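Local coordinates for protein exoribonuclease II, mitochondrial (PDB 6F3H) that probably degrades mitochondrial RNA from its 3' end as the nuclease component of the mtEXO degradosome, with magnesium bound in its RNB domain, at residues K166-M171 with T244-L249; K456-T461 with W733-R738; G482-K487 with V519-K524. The protein carries 1 engineered substitution. All blocks are in the same frame, centred on the assembly; numbering follows the deposited sequence.

Interaction 1. Residues K166-M171 with T244-L249; sequences KHVNFM and TTVAVL
Val168 and Val246 form a hydrogen-bonded pair of an antiparallel ladder, with Val168 N donating to Val246 O at 3.0 Å and Val246 N to Val168 O at 3.1 Å. At one end the ladder frays: Val248 N donates to Lys166 O (2.7 Å), but the return bond is weak. At the other, Phe170 N, just past the strand at the start of a helix, donates to Thr244 O over 2.8 Å. Between side chains, His167 ND1 and Thr245 OG1 share a hydrogen bond (3.1 Å) in which either may be the donor; with the hydroxyl opposite the backbone N of Thr245 (chi1 -169°), OG1 reaches the imidazole edge. Ala247 CB sits over a face of the same imidazole, a CH-pi contact 4.1 Å from its centroid. Val168 is at the centre of the apolar group: its CG1 meets Val248 CG2 at 3.8 Å, while CG2 runs beside Val246 CG1. That last methyl also touches the edge of the Phe170 ring. Strand 242-248 is the middle one of three, flanked by 166-169 and 231-237. Trp231 and Val234 pack on Val246, and helix 725-761 covers His167 and Thr245 through Ile741 and Ala737.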
ATOM      1  N   LYS A 166     -17.528   0.602   3.810  1.00 58.70           N
ATOM      2  CA  LYS A 166     -16.948  -0.565   4.496  1.00 53.69           C
ATOM      3  C   LYS A 166     -16.431  -1.582   3.487  1.00 54.35           C
ATOM      4  O   LYS A 166     -17.189  -2.049   2.633  1.00 62.56           O
ATOM      5  CB  LYS A 166     -17.950  -1.273   5.406  1.00 51.07           C
ATOM      6  CG  LYS A 166     -17.458  -2.673   5.733  1.00 56.40           C
ATOM      7  CD  LYS A 166     -18.541  -3.678   6.016  1.00 64.31           C
ATOM      8  CE  LYS A 166     -18.645  -3.944   7.499  1.00 73.25           C
ATOM      9  NZ  LYS A 166     -19.764  -4.896   7.757  1.00 80.04           N
ATOM     10  N   HIS A 167     -15.164  -1.963   3.615  1.00 50.92           N
ATOM     11  CA  HIS A 167     -14.553  -2.825   2.622  1.00 47.85           C
ATOM     12  C   HIS A 167     -14.877  -4.284   2.860  1.00 50.76           C
ATOM     13  O   HIS A 167     -15.207  -4.703   3.970  1.00 57.01           O
ATOM     14  CB  HIS A 167     -13.039  -2.661   2.616  1.00 43.02           C
ATOM     15  CG  HIS A 167     -12.577  -1.459   1.855  1.00 51.28           C
ATOM     16  ND1 HIS A 167     -11.849  -1.547   0.684  1.00 51.97           N
ATOM     17  CD2 HIS A 167     -12.773  -0.140   2.082  1.00 51.96           C
ATOM     18  CE1 HIS A 167     -11.610  -0.330   0.229  1.00 52.87           C
ATOM     19  NE2 HIS A 167     -12.162   0.541   1.058  1.00 53.90           N
ATOM     20  N   VAL A 168     -14.741  -5.074   1.795  1.00 46.86           N
ATOM     21  CA  VAL A 168     -14.793  -6.524   1.906  1.00 48.01           C
ATOM     22  C   VAL A 168     -13.774  -7.126   0.956  1.00 48.73           C
ATOM     23  O   VAL A 168     -13.546  -6.623  -0.152  1.00 44.49           O
ATOM     24  CB  VAL A 168     -16.185  -7.123   1.621  1.00 48.69           C
ATOM     25  CG1 VAL A 168     -17.238  -6.427   2.413  1.00 51.76           C
ATOM     26  CG2 VAL A 168     -16.501  -7.031   0.161  1.00 53.06           C
ATOM     27  N   ASN A 169     -13.157  -8.216   1.415  1.00 54.16           N
ATOM     28  CA  ASN A 169     -12.291  -8.998   0.558  1.00 58.61           C
ATOM     29  C   ASN A 169     -13.055  -9.321  -0.705  1.00 56.11           C
ATOM     30  O   ASN A 169     -14.234  -9.675  -0.662  1.00 58.72           O
ATOM     31  CB  ASN A 169     -11.847 -10.282   1.259  1.00 69.79           C
ATOM     32  CG  ASN A 169     -11.031 -11.190   0.354  1.00 80.06           C
ATOM     33  OD1 ASN A 169     -10.414 -10.733  -0.618  1.00 82.25           O
ATOM     34  ND2 ASN A 169     -11.046 -12.493   0.654  1.00 81.45           N
ATOM     35  N   PHE A 170     -12.420  -9.100  -1.838  1.00 51.66           N
ATOM     36  CA  PHE A 170     -13.135  -9.358  -3.067  1.00 48.13           C
ATOM     37  C   PHE A 170     -13.389 -10.847  -3.270  1.00 51.22           C
ATOM     38  O   PHE A 170     -14.385 -11.225  -3.891  1.00 54.08           O
ATOM     39  CB  PHE A 170     -12.352  -8.766  -4.216  1.00 47.75           C
ATOM     40  CG  PHE A 170     -13.117  -8.699  -5.458  1.00 46.30           C
ATOM     41  CD1 PHE A 170     -13.961  -7.634  -5.696  1.00 44.56           C
ATOM     42  CD2 PHE A 170     -13.015  -9.700  -6.398  1.00 48.86           C
ATOM     43  CE1 PHE A 170     -14.695  -7.564  -6.861  1.00 38.45           C
ATOM     44  CE2 PHE A 170     -13.743  -9.636  -7.571  1.00 50.51           C
ATOM     45  CZ  PHE A 170     -14.588  -8.561  -7.801  1.00 46.25           C
HETATM   46  N   MSE A 171     -12.518 -11.701  -2.753  1.00 55.82           N
HETATM   47  CA  MSE A 171     -12.632 -13.145  -2.947  1.00 60.60           C
HETATM   48  C   MSE A 171     -13.760 -13.721  -2.167  1.00 55.06           C
HETATM   49  O   MSE A 171     -14.550 -14.511  -2.668  1.00 51.44           O
HETATM   50  CB  MSE A 171     -11.347 -13.835  -2.530  1.00 79.41           C
HETATM   51  CG  MSE A 171     -10.228 -13.526  -3.465  1.00 96.84           C
HETATM   52 SE   MSE A 171     -11.043 -13.310  -5.208  1.00106.89          SE
HETATM   53  CE  MSE A 171      -9.454 -13.141  -6.312  1.00103.81           C
ATOM     54  N   THR A 244      -8.226  -7.034  -4.707  1.00 59.92           N
ATOM     55  CA  THR A 244      -8.118  -7.333  -3.288  1.00 55.81           C
ATOM     56  C   THR A 244      -9.399  -7.025  -2.537  1.00 51.19           C
ATOM     57  O   THR A 244      -9.890  -7.863  -1.786  1.00 53.75           O
ATOM     58  CB  THR A 244      -6.951  -6.561  -2.644  1.00 49.29           C
ATOM     59  OG1 THR A 244      -7.183  -5.155  -2.732  1.00 54.37           O
ATOM     60  CG2 THR A 244      -5.627  -6.881  -3.329  1.00 39.28           C
ATOM     61  N   THR A 245      -9.992  -5.867  -2.777  1.00 45.91           N
ATOM     62  CA  THR A 245     -11.051  -5.446  -1.887  1.00 45.12           C
ATOM     63  C   THR A 245     -11.916  -4.454  -2.640  1.00 48.91           C
ATOM     64  O   THR A 245     -11.517  -3.927  -3.686  1.00 51.04           O
ATOM     65  CB  THR A 245     -10.454  -4.846  -0.624  1.00 48.67           C
ATOM     66  OG1 THR A 245     -11.474  -4.651   0.367  1.00 53.74           O
ATOM     67  CG2 THR A 245      -9.772  -3.532  -0.980  1.00 48.09           C
ATOM     68  N   VAL A 246     -13.119  -4.236  -2.120  1.00 51.62           N
ATOM     69  CA  VAL A 246     -14.000  -3.193  -2.640  1.00 38.30           C
ATOM     70  C   VAL A 246     -14.860  -2.665  -1.507  1.00 38.37           C
ATOM     71  O   VAL A 246     -15.329  -3.419  -0.656  1.00 56.22           O
ATOM     72  CB  VAL A 246     -14.865  -3.739  -3.792  1.00 45.57           C
ATOM     73  CG1 VAL A 246     -15.699  -4.909  -3.310  1.00 38.38           C
ATOM     74  CG2 VAL A 246     -15.731  -2.648  -4.390  1.00 49.27           C
ATOM     75  N   ALA A 247     -15.085  -1.367  -1.511  1.00 39.54           N
ATOM     76  CA  ALA A 247     -15.938  -0.772  -0.504  1.00 40.24           C
ATOM     77  C   ALA A 247     -17.398  -1.092  -0.796  1.00 39.71           C
ATOM     78  O   ALA A 247     -17.813  -1.199  -1.951  1.00 42.59           O
ATOM     79  CB  ALA A 247     -15.728   0.745  -0.471  1.00 38.67           C
ATOM     80  N   VAL A 248     -18.175  -1.267   0.263  1.00 40.53           N
ATOM     81  CA  VAL A 248     -19.620  -1.409   0.172  1.00 40.70           C
ATOM     82  C   VAL A 248     -20.219  -0.120   0.722  1.00 44.29           C
ATOM     83  O   VAL A 248     -20.296   0.068   1.938  1.00 51.44           O
ATOM     84  CB  VAL A 248     -20.112  -2.634   0.944  1.00 41.16           C
ATOM     85  CG1 VAL A 248     -21.592  -2.840   0.730  1.00 39.24           C
ATOM     86  CG2 VAL A 248     -19.306  -3.827   0.559  1.00 46.80           C
ATOM     87  N   LEU A 249     -20.654   0.758  -0.145  1.00 42.57           N
ATOM     88  CA  LEU A 249     -21.132   2.073   0.263  1.00 42.50           C
ATOM     89  C   LEU A 249     -22.561   1.991   0.797  1.00 47.74           C
ATOM     90  O   LEU A 249     -23.371   1.222   0.280  1.00 51.70           O
ATOM     91  CB  LEU A 249     -21.069   3.036  -0.909  1.00 39.44           C
ATOM     92  CG  LEU A 249     -19.737   2.972  -1.647  1.00 39.23           C
ATOM     93  CD1 LEU A 249     -19.749   3.898  -2.810  1.00 39.27           C
ATOM     94  CD2 LEU A 249     -18.625   3.334  -0.717  1.00 39.15           C
TER

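Interaction 2. Residues K456-T461 with W733-R738; sequences KRAFTT and WSFQAR
Arg738 sets its CG beside the backbone N, anti to the carbonyl carbon (chi1 -75°), and then bends at chi2 (-81°) and chi3, which folds the chain past Ala458 and leads the guanidinium to Thr461. Its aliphatic part does the packing: CB lies 3.7 Å from Ala458 CB, and CG is 4.0 Å from Lys456 O. At the far end Arg738 NH1 gives a weak, strongly bent bond to Thr461 OG1 (3.3 Å, 123°), the hydroxyl standing at the guanidinium edge near its plane. The methyl of Ala458 points at the helix and lies between Arg738 CB and the Phe735 ring, which it approaches obliquely. Phe459 presents an edge instead, its CE1 3.3 Å from Phe735 O and CZ 4.3 Å from Phe735 CB. The contact is mostly apolar around Ala458, with one weak polar link at its end. The turn from helix 449-456 into strand 461-462 thus lies against helix 725-761. Helix 703-716 fills in beside them, with Pro704 touching both Phe459 and Phe735, and Gly703 pairing through its backbone with Ala458.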
ATOM      1  N   LYS A 456      -8.018  -4.202  11.913  1.00 54.10           N
ATOM      2  CA  LYS A 456      -8.752  -3.636  10.796  1.00 56.98           C
ATOM      3  C   LYS A 456      -7.961  -2.506  10.157  1.00 57.21           C
ATOM      4  O   LYS A 456      -7.712  -2.526   8.952  1.00 67.52           O
ATOM      5  CB  LYS A 456     -10.123  -3.162  11.268  1.00 66.05           C
ATOM      6  CG  LYS A 456     -11.052  -2.660  10.173  1.00 69.27           C
ATOM      7  CD  LYS A 456     -12.333  -2.120  10.791  1.00 72.59           C
ATOM      8  CE  LYS A 456     -12.560  -0.642  10.437  1.00 78.41           C
ATOM      9  NZ  LYS A 456     -11.431   0.312  10.733  1.00 82.57           N
ATOM     10  N   ARG A 457      -7.498  -1.542  10.958  1.00 49.04           N
ATOM     11  CA  ARG A 457      -6.559  -0.553  10.443  1.00 44.84           C
ATOM     12  C   ARG A 457      -5.230  -1.231  10.220  1.00 54.41           C
ATOM     13  O   ARG A 457      -4.292  -0.982  10.967  1.00 74.96           O
ATOM     14  CB  ARG A 457      -6.287   0.564  11.431  1.00 44.20           C
ATOM     15  CG  ARG A 457      -7.351   0.896  12.390  1.00 44.94           C
ATOM     16  CD  ARG A 457      -6.935   2.219  12.946  1.00 51.07           C
ATOM     17  NE  ARG A 457      -7.973   2.913  13.695  1.00 60.93           N
ATOM     18  CZ  ARG A 457      -7.788   4.105  14.263  1.00 65.39           C
ATOM     19  NH1 ARG A 457      -6.607   4.706  14.172  1.00 66.89           N
ATOM     20  NH2 ARG A 457      -8.774   4.711  14.909  1.00 65.95           N
ATOM     21  N   ALA A 458      -5.104  -2.062   9.208  1.00 51.12           N
ATOM     22  CA  ALA A 458      -3.990  -3.000   9.171  1.00 46.84           C
ATOM     23  C   ALA A 458      -2.601  -2.371   9.290  1.00 42.76           C
ATOM     24  O   ALA A 458      -1.635  -3.120   9.386  1.00 39.92           O
ATOM     25  CB  ALA A 458      -4.080  -3.805   7.877  1.00 50.34           C
ATOM     26  N   PHE A 459      -2.444  -1.049   9.217  1.00 43.96           N
ATOM     27  CA  PHE A 459      -1.151  -0.419   9.450  1.00 38.96           C
ATOM     28  C   PHE A 459      -1.390   0.937  10.074  1.00 39.20           C
ATOM     29  O   PHE A 459      -2.512   1.426  10.157  1.00 48.44           O
ATOM     30  CB  PHE A 459      -0.320  -0.237   8.177  1.00 38.92           C
ATOM     31  CG  PHE A 459      -0.160  -1.489   7.364  1.00 45.31           C
ATOM     32  CD1 PHE A 459      -1.213  -2.026   6.655  1.00 43.51           C
ATOM     33  CD2 PHE A 459       1.034  -2.169   7.353  1.00 50.08           C
ATOM     34  CE1 PHE A 459      -1.073  -3.199   5.942  1.00 45.61           C
ATOM     35  CE2 PHE A 459       1.182  -3.356   6.628  1.00 49.39           C
ATOM     36  CZ  PHE A 459       0.132  -3.865   5.935  1.00 48.99           C
ATOM     37  N   THR A 460      -0.327   1.553  10.522  1.00 45.39           N
ATOM     38  CA  THR A 460      -0.449   2.956  10.830  1.00 42.35           C
ATOM     39  C   THR A 460      -0.405   3.692   9.509  1.00 45.59           C
ATOM     40  O   THR A 460       0.227   3.231   8.553  1.00 41.41           O
ATOM     41  CB  THR A 460       0.650   3.416  11.777  1.00 42.06           C
ATOM     42  OG1 THR A 460       0.270   3.069  13.106  1.00 52.05           O
ATOM     43  CG2 THR A 460       0.769   4.874  11.748  1.00 40.18           C
ATOM     44  N   THR A 461      -1.188   4.765   9.420  1.00 49.37           N
ATOM     45  CA  THR A 461      -1.305   5.586   8.222  1.00 44.52           C
ATOM     46  C   THR A 461      -0.411   6.817   8.361  1.00 50.77           C
ATOM     47  O   THR A 461      -0.666   7.690   9.196  1.00 50.05           O
ATOM     48  CB  THR A 461      -2.757   5.972   7.997  1.00 44.78           C
ATOM     49  OG1 THR A 461      -3.549   4.778   7.871  1.00 49.09           O
ATOM     50  CG2 THR A 461      -2.870   6.747   6.733  1.00 47.36           C
ATOM     51  N   TRP A 733      -5.145 -11.233   3.362  1.00 56.11           N
ATOM     52  CA  TRP A 733      -5.907 -10.502   2.372  1.00 59.46           C
ATOM     53  C   TRP A 733      -6.316  -9.150   2.910  1.00 51.18           C
ATOM     54  O   TRP A 733      -6.162  -8.139   2.224  1.00 53.62           O
ATOM     55  CB  TRP A 733      -7.120 -11.299   1.946  1.00 74.60           C
ATOM     56  CG  TRP A 733      -6.733 -12.362   1.033  1.00 89.32           C
ATOM     57  CD1 TRP A 733      -6.476 -13.657   1.344  1.00 96.10           C
ATOM     58  CD2 TRP A 733      -6.495 -12.226  -0.369  1.00 93.32           C
ATOM     59  NE1 TRP A 733      -6.122 -14.353   0.215  1.00101.17           N
ATOM     60  CE2 TRP A 733      -6.124 -13.495  -0.854  1.00 96.66           C
ATOM     61  CE3 TRP A 733      -6.579 -11.160  -1.267  1.00 89.99           C
ATOM     62  CZ2 TRP A 733      -5.832 -13.728  -2.200  1.00 88.70           C
ATOM     63  CZ3 TRP A 733      -6.287 -11.392  -2.602  1.00 87.81           C
ATOM     64  CH2 TRP A 733      -5.918 -12.665  -3.054  1.00 85.40           C
ATOM     65  N   SER A 734      -6.787  -9.103   4.154  1.00 44.62           N
ATOM     66  CA  SER A 734      -7.190  -7.825   4.721  1.00 46.97           C
ATOM     67  C   SER A 734      -6.017  -6.859   4.741  1.00 51.59           C
ATOM     68  O   SER A 734      -6.160  -5.678   4.405  1.00 56.41           O
ATOM     69  CB  SER A 734      -7.714  -8.026   6.144  1.00 52.62           C
ATOM     70  OG  SER A 734      -8.517  -9.189   6.236  1.00 60.84           O
ATOM     71  N   PHE A 735      -4.835  -7.367   5.073  1.00 50.38           N
ATOM     72  CA  PHE A 735      -3.649  -6.526   5.186  1.00 47.23           C
ATOM     73  C   PHE A 735      -3.173  -6.042   3.838  1.00 48.56           C
ATOM     74  O   PHE A 735      -2.858  -4.860   3.661  1.00 46.54           O
ATOM     75  CB  PHE A 735      -2.523  -7.304   5.835  1.00 51.23           C
ATOM     76  CG  PHE A 735      -2.755  -7.630   7.263  1.00 54.62           C
ATOM     77  CD1 PHE A 735      -3.772  -7.025   7.975  1.00 56.58           C
ATOM     78  CD2 PHE A 735      -1.913  -8.509   7.919  1.00 57.41           C
ATOM     79  CE1 PHE A 735      -3.967  -7.315   9.314  1.00 57.05           C
ATOM     80  CE2 PHE A 735      -2.092  -8.802   9.256  1.00 57.13           C
ATOM     81  CZ  PHE A 735      -3.118  -8.210   9.957  1.00 56.14           C
ATOM     82  N   GLN A 736      -3.050  -6.959   2.888  1.00 51.25           N
ATOM     83  CA  GLN A 736      -2.580  -6.558   1.578  1.00 49.35           C
ATOM     84  C   GLN A 736      -3.497  -5.509   0.982  1.00 49.30           C
ATOM     85  O   GLN A 736      -3.028  -4.532   0.393  1.00 49.92           O
ATOM     86  CB  GLN A 736      -2.485  -7.763   0.672  1.00 48.65           C
ATOM     87  CG  GLN A 736      -1.923  -7.398  -0.637  1.00 51.71           C
ATOM     88  CD  GLN A 736      -0.436  -7.191  -0.574  1.00 57.27           C
ATOM     89  OE1 GLN A 736       0.306  -8.159  -0.574  1.00 59.77           O
ATOM     90  NE2 GLN A 736       0.015  -5.933  -0.579  1.00 59.04           N
ATOM     91  N   ALA A 737      -4.808  -5.674   1.160  1.00 44.15           N
ATOM     92  CA  ALA A 737      -5.748  -4.641   0.748  1.00 39.72           C
ATOM     93  C   ALA A 737      -5.348  -3.292   1.323  1.00 41.91           C
ATOM     94  O   ALA A 737      -5.065  -2.345   0.584  1.00 46.61           O
ATOM     95  CB  ALA A 737      -7.156  -5.019   1.192  1.00 37.90           C
ATOM     96  N   ARG A 738      -5.265  -3.205   2.654  1.00 39.22           N
ATOM     97  CA  ARG A 738      -4.965  -1.924   3.278  1.00 38.21           C
ATOM     98  C   ARG A 738      -3.578  -1.451   2.925  1.00 38.30           C
ATOM     99  O   ARG A 738      -3.323  -0.248   2.908  1.00 38.43           O
ATOM    100  CB  ARG A 738      -5.085  -2.019   4.780  1.00 43.41           C
ATOM    101  CG  ARG A 738      -6.487  -2.059   5.211  1.00 61.26           C
ATOM    102  CD  ARG A 738      -6.996  -0.660   5.216  1.00 69.86           C
ATOM    103  NE  ARG A 738      -6.010   0.216   5.829  1.00 76.16           N
ATOM    104  CZ  ARG A 738      -6.103   1.538   5.845  1.00 77.23           C
ATOM    105  NH1 ARG A 738      -5.156   2.247   6.445  1.00 74.29           N
ATOM    106  NH2 ARG A 738      -7.135   2.143   5.252  1.00 75.38           N
TER

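Interaction 3. Residues G482-K487 with V519-K524; sequences GKHDRK and VSNFPK
Phe522 lays its ring against the backbone of Gly482 and, largely buried there, makes the dense part of this contact. The glycine CA sits over one face as a CH-pi partner, 3.9 Å from the ring centroid, and Gly482 N is above the centre of the same face. Lys483 O lies at the ring edge, in its plane. The backbone of Gly482 has a positive phi (88°), which glycine accommodates readily. At the boundary with the open side, Asp485 N donates to Ser520 O (2.7 Å), nearly along the C=O axis although the N-H itself is bent from the line (131°).

The other side is looser and more exposed, and in the crystal it also touches neighbouring molecules. The first torsion of His484 (chi1 -166°) turns its ring edge to Phe522 N, which gives ND1 a weak bond (3.4 Å). Beside it, the same imidazole edge brings CE1 to 3.3 Å from Asn521 OD1; the amide lies alongside the ring with its plane clearly tilted against it, and its ND2 is held by Asp394 O. Beyond that, Arg486 and Lys487 turn their side chains away. The carbonyl Arg486 O rests against Ser520 CB (3.5 Å) and accepts a hydrogen bond from Thr488 OG1.

Backbone groups supply most of the polar chemistry here, and Phe522 most of the apolar burial. Since ND1 of His484 acts as acceptor, a neutral imidazole would probably carry its proton on NE2, though the weakness of the bond leaves this tentative.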
ATOM      1  N   GLY A 482      12.388   3.545  24.438  1.00 57.13           N
ATOM      2  CA  GLY A 482      13.078   4.807  24.434  1.00 57.31           C
ATOM      3  C   GLY A 482      12.835   5.693  25.627  1.00 63.44           C
ATOM      4  O   GLY A 482      13.386   6.796  25.668  1.00 67.07           O
ATOM      5  N   LYS A 483      12.050   5.253  26.603  1.00 65.85           N
ATOM      6  CA  LYS A 483      11.785   6.039  27.803  1.00 67.02           C
ATOM      7  C   LYS A 483      12.819   5.691  28.890  1.00 66.46           C
ATOM      8  O   LYS A 483      12.774   4.608  29.491  1.00 65.97           O
ATOM      9  CB  LYS A 483      10.331   5.826  28.221  1.00 70.86           C
ATOM     10  CG  LYS A 483       9.371   6.151  27.057  1.00 74.54           C
ATOM     11  CD  LYS A 483       7.889   6.235  27.438  1.00 80.09           C
ATOM     12  CE  LYS A 483       7.034   6.598  26.206  1.00 80.66           C
ATOM     13  NZ  LYS A 483       5.741   7.282  26.540  1.00 80.90           N
ATOM     14  N   HIS A 484      13.769   6.617  29.115  1.00 67.92           N
ATOM     15  CA  HIS A 484      14.950   6.398  29.966  1.00 63.03           C
ATOM     16  C   HIS A 484      14.563   6.052  31.391  1.00 60.64           C
ATOM     17  O   HIS A 484      13.702   6.709  31.986  1.00 58.62           O
ATOM     18  CB  HIS A 484      15.858   7.648  29.958  1.00 61.54           C
ATOM     19  CG  HIS A 484      17.256   7.432  30.513  1.00 69.24           C
ATOM     20  ND1 HIS A 484      18.018   6.311  30.236  1.00 68.79           N
ATOM     21  CD2 HIS A 484      18.048   8.234  31.273  1.00 69.27           C
ATOM     22  CE1 HIS A 484      19.195   6.417  30.827  1.00 68.03           C
ATOM     23  NE2 HIS A 484      19.242   7.576  31.461  1.00 69.89           N
ATOM     24  N   ASP A 485      15.250   5.053  31.948  1.00 64.44           N
ATOM     25  CA  ASP A 485      14.978   4.597  33.302  1.00 74.44           C
ATOM     26  C   ASP A 485      13.503   4.304  33.473  1.00 78.46           C
ATOM     27  O   ASP A 485      12.862   4.761  34.419  1.00 82.31           O
ATOM     28  CB  ASP A 485      15.427   5.601  34.359  1.00 80.05           C
ATOM     29  CG  ASP A 485      16.883   5.829  34.336  1.00 81.99           C
ATOM     30  OD1 ASP A 485      17.602   4.805  34.492  1.00 81.18           O
ATOM     31  OD2 ASP A 485      17.291   6.998  34.160  1.00 81.85           O
ATOM     32  N   ARG A 486      12.927   3.591  32.526  1.00 75.60           N
ATOM     33  CA  ARG A 486      11.614   3.048  32.794  1.00 71.20           C
ATOM     34  C   ARG A 486      11.661   1.586  32.477  1.00 68.98           C
ATOM     35  O   ARG A 486      12.067   1.221  31.377  1.00 69.80           O
ATOM     36  CB  ARG A 486      10.531   3.690  31.998  1.00 77.43           C
ATOM     37  CG  ARG A 486      10.513   5.189  32.143  1.00 93.05           C
ATOM     38  CD  ARG A 486       9.133   5.943  32.260  1.00106.41           C
ATOM     39  NE  ARG A 486       9.328   7.171  33.107  1.00120.11           N
ATOM     40  CZ  ARG A 486       9.167   7.467  34.420  1.00130.25           C
ATOM     41  NH1 ARG A 486       8.595   6.695  35.355  1.00135.09           N
ATOM     42  NH2 ARG A 486       9.599   8.670  34.805  1.00131.02           N
ATOM     43  N   LYS A 487      11.231   0.764  33.428  1.00 68.63           N
ATOM     44  CA  LYS A 487      11.212  -0.665  33.193  1.00 66.29           C
ATOM     45  C   LYS A 487      10.235  -0.893  32.037  1.00 65.13           C
ATOM     46  O   LYS A 487       9.086  -0.436  32.069  1.00 60.55           O
ATOM     47  CB  LYS A 487      10.860  -1.410  34.481  1.00 69.44           C
ATOM     48  CG  LYS A 487       9.503  -2.011  34.541  1.00 80.54           C
ATOM     49  CD  LYS A 487       9.485  -3.202  35.454  1.00 87.33           C
ATOM     50  CE  LYS A 487       8.126  -3.876  35.410  1.00 90.02           C
ATOM     51  NZ  LYS A 487       8.168  -5.274  35.927  1.00 90.21           N
ATOM     52  N   VAL A 519      14.110  -3.815  29.836  1.00 47.65           N
ATOM     53  CA  VAL A 519      15.244  -2.945  29.600  1.00 50.56           C
ATOM     54  C   VAL A 519      14.889  -1.615  30.232  1.00 52.64           C
ATOM     55  O   VAL A 519      13.717  -1.312  30.451  1.00 51.56           O
ATOM     56  CB  VAL A 519      15.511  -2.772  28.090  1.00 50.23           C
ATOM     57  CG1 VAL A 519      15.854  -4.095  27.431  1.00 43.89           C
ATOM     58  CG2 VAL A 519      14.302  -2.176  27.444  1.00 49.39           C
ATOM     59  N   SER A 520      15.897  -0.820  30.559  1.00 51.74           N
ATOM     60  CA  SER A 520      15.528   0.474  31.113  1.00 52.40           C
ATOM     61  C   SER A 520      16.579   1.527  30.839  1.00 50.88           C
ATOM     62  O   SER A 520      16.352   2.710  31.095  1.00 49.99           O
ATOM     63  CB  SER A 520      15.281   0.361  32.613  1.00 64.96           C
ATOM     64  OG  SER A 520      16.158  -0.593  33.192  1.00 76.77           O
ATOM     65  N   ASN A 521      17.718   1.135  30.300  1.00 51.88           N
ATOM     66  CA  ASN A 521      18.773   2.099  30.046  1.00 54.22           C
ATOM     67  C   ASN A 521      18.744   2.414  28.566  1.00 53.18           C
ATOM     68  O   ASN A 521      19.240   1.637  27.754  1.00 55.29           O
ATOM     69  CB  ASN A 521      20.125   1.549  30.467  1.00 60.76           C
ATOM     70  CG  ASN A 521      21.250   2.548  30.268  1.00 60.56           C
ATOM     71  OD1 ASN A 521      21.024   3.765  30.205  1.00 58.27           O
ATOM     72  ND2 ASN A 521      22.472   2.037  30.161  1.00 57.31           N
ATOM     73  N   PHE A 522      18.195   3.577  28.224  1.00 55.59           N
ATOM     74  CA  PHE A 522      18.022   4.015  26.832  1.00 54.37           C
ATOM     75  C   PHE A 522      18.845   5.271  26.555  1.00 58.48           C
ATOM     76  O   PHE A 522      18.382   6.388  26.841  1.00 62.75           O
ATOM     77  CB  PHE A 522      16.560   4.324  26.516  1.00 50.55           C
ATOM     78  CG  PHE A 522      15.620   3.156  26.582  1.00 53.96           C
ATOM     79  CD1 PHE A 522      15.734   2.077  25.712  1.00 52.24           C
ATOM     80  CD2 PHE A 522      14.569   3.180  27.495  1.00 57.62           C
ATOM     81  CE1 PHE A 522      14.831   1.028  25.782  1.00 50.86           C
ATOM     82  CE2 PHE A 522      13.677   2.144  27.561  1.00 54.58           C
ATOM     83  CZ  PHE A 522      13.805   1.071  26.699  1.00 50.24           C
ATOM     84  N   PRO A 523      20.033   5.153  25.962  1.00 57.13           N
ATOM     85  CA  PRO A 523      20.757   6.345  25.491  1.00 57.05           C
ATOM     86  C   PRO A 523      19.976   7.172  24.454  1.00 67.03           C
ATOM     87  O   PRO A 523      19.344   6.631  23.536  1.00 75.68           O
ATOM     88  CB  PRO A 523      22.035   5.748  24.894  1.00 51.71           C
ATOM     89  CG  PRO A 523      22.243   4.507  25.680  1.00 52.85           C
ATOM     90  CD  PRO A 523      20.880   3.946  25.919  1.00 58.47           C
ATOM     91  N   LYS A 524      20.018   8.506  24.616  1.00 61.84           N
ATOM     92  CA  LYS A 524      19.318   9.431  23.723  1.00 62.36           C
ATOM     93  C   LYS A 524      20.056   9.575  22.398  1.00 68.36           C
ATOM     94  O   LYS A 524      21.162  10.122  22.358  1.00 60.12           O
ATOM     95  CB  LYS A 524      19.170  10.799  24.381  1.00 50.83           C
TER

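Overall arrangement
Interactions 1 and 2 are neighbours, their centres 12 Å apart, and they share helix 725-761: Thr245 CG2 of the small three-stranded sheet packs on Ala737 CB at 3.7 Å, while other residues of that helix meet the turn 456-461. Interaction 3 lies well apart, about 31 Å from interaction 2 and 43 Å from interaction 1 between centres, at the surface of the RNB domain. Along the chain interaction 1 is complete before the others begin, and both halves of interaction 3 fall between the halves of interaction 2. The long helix thus joins the sheet to the RNB domain, whereas interaction 3 ties loops within it, with Gly482 lying near the magnesium site.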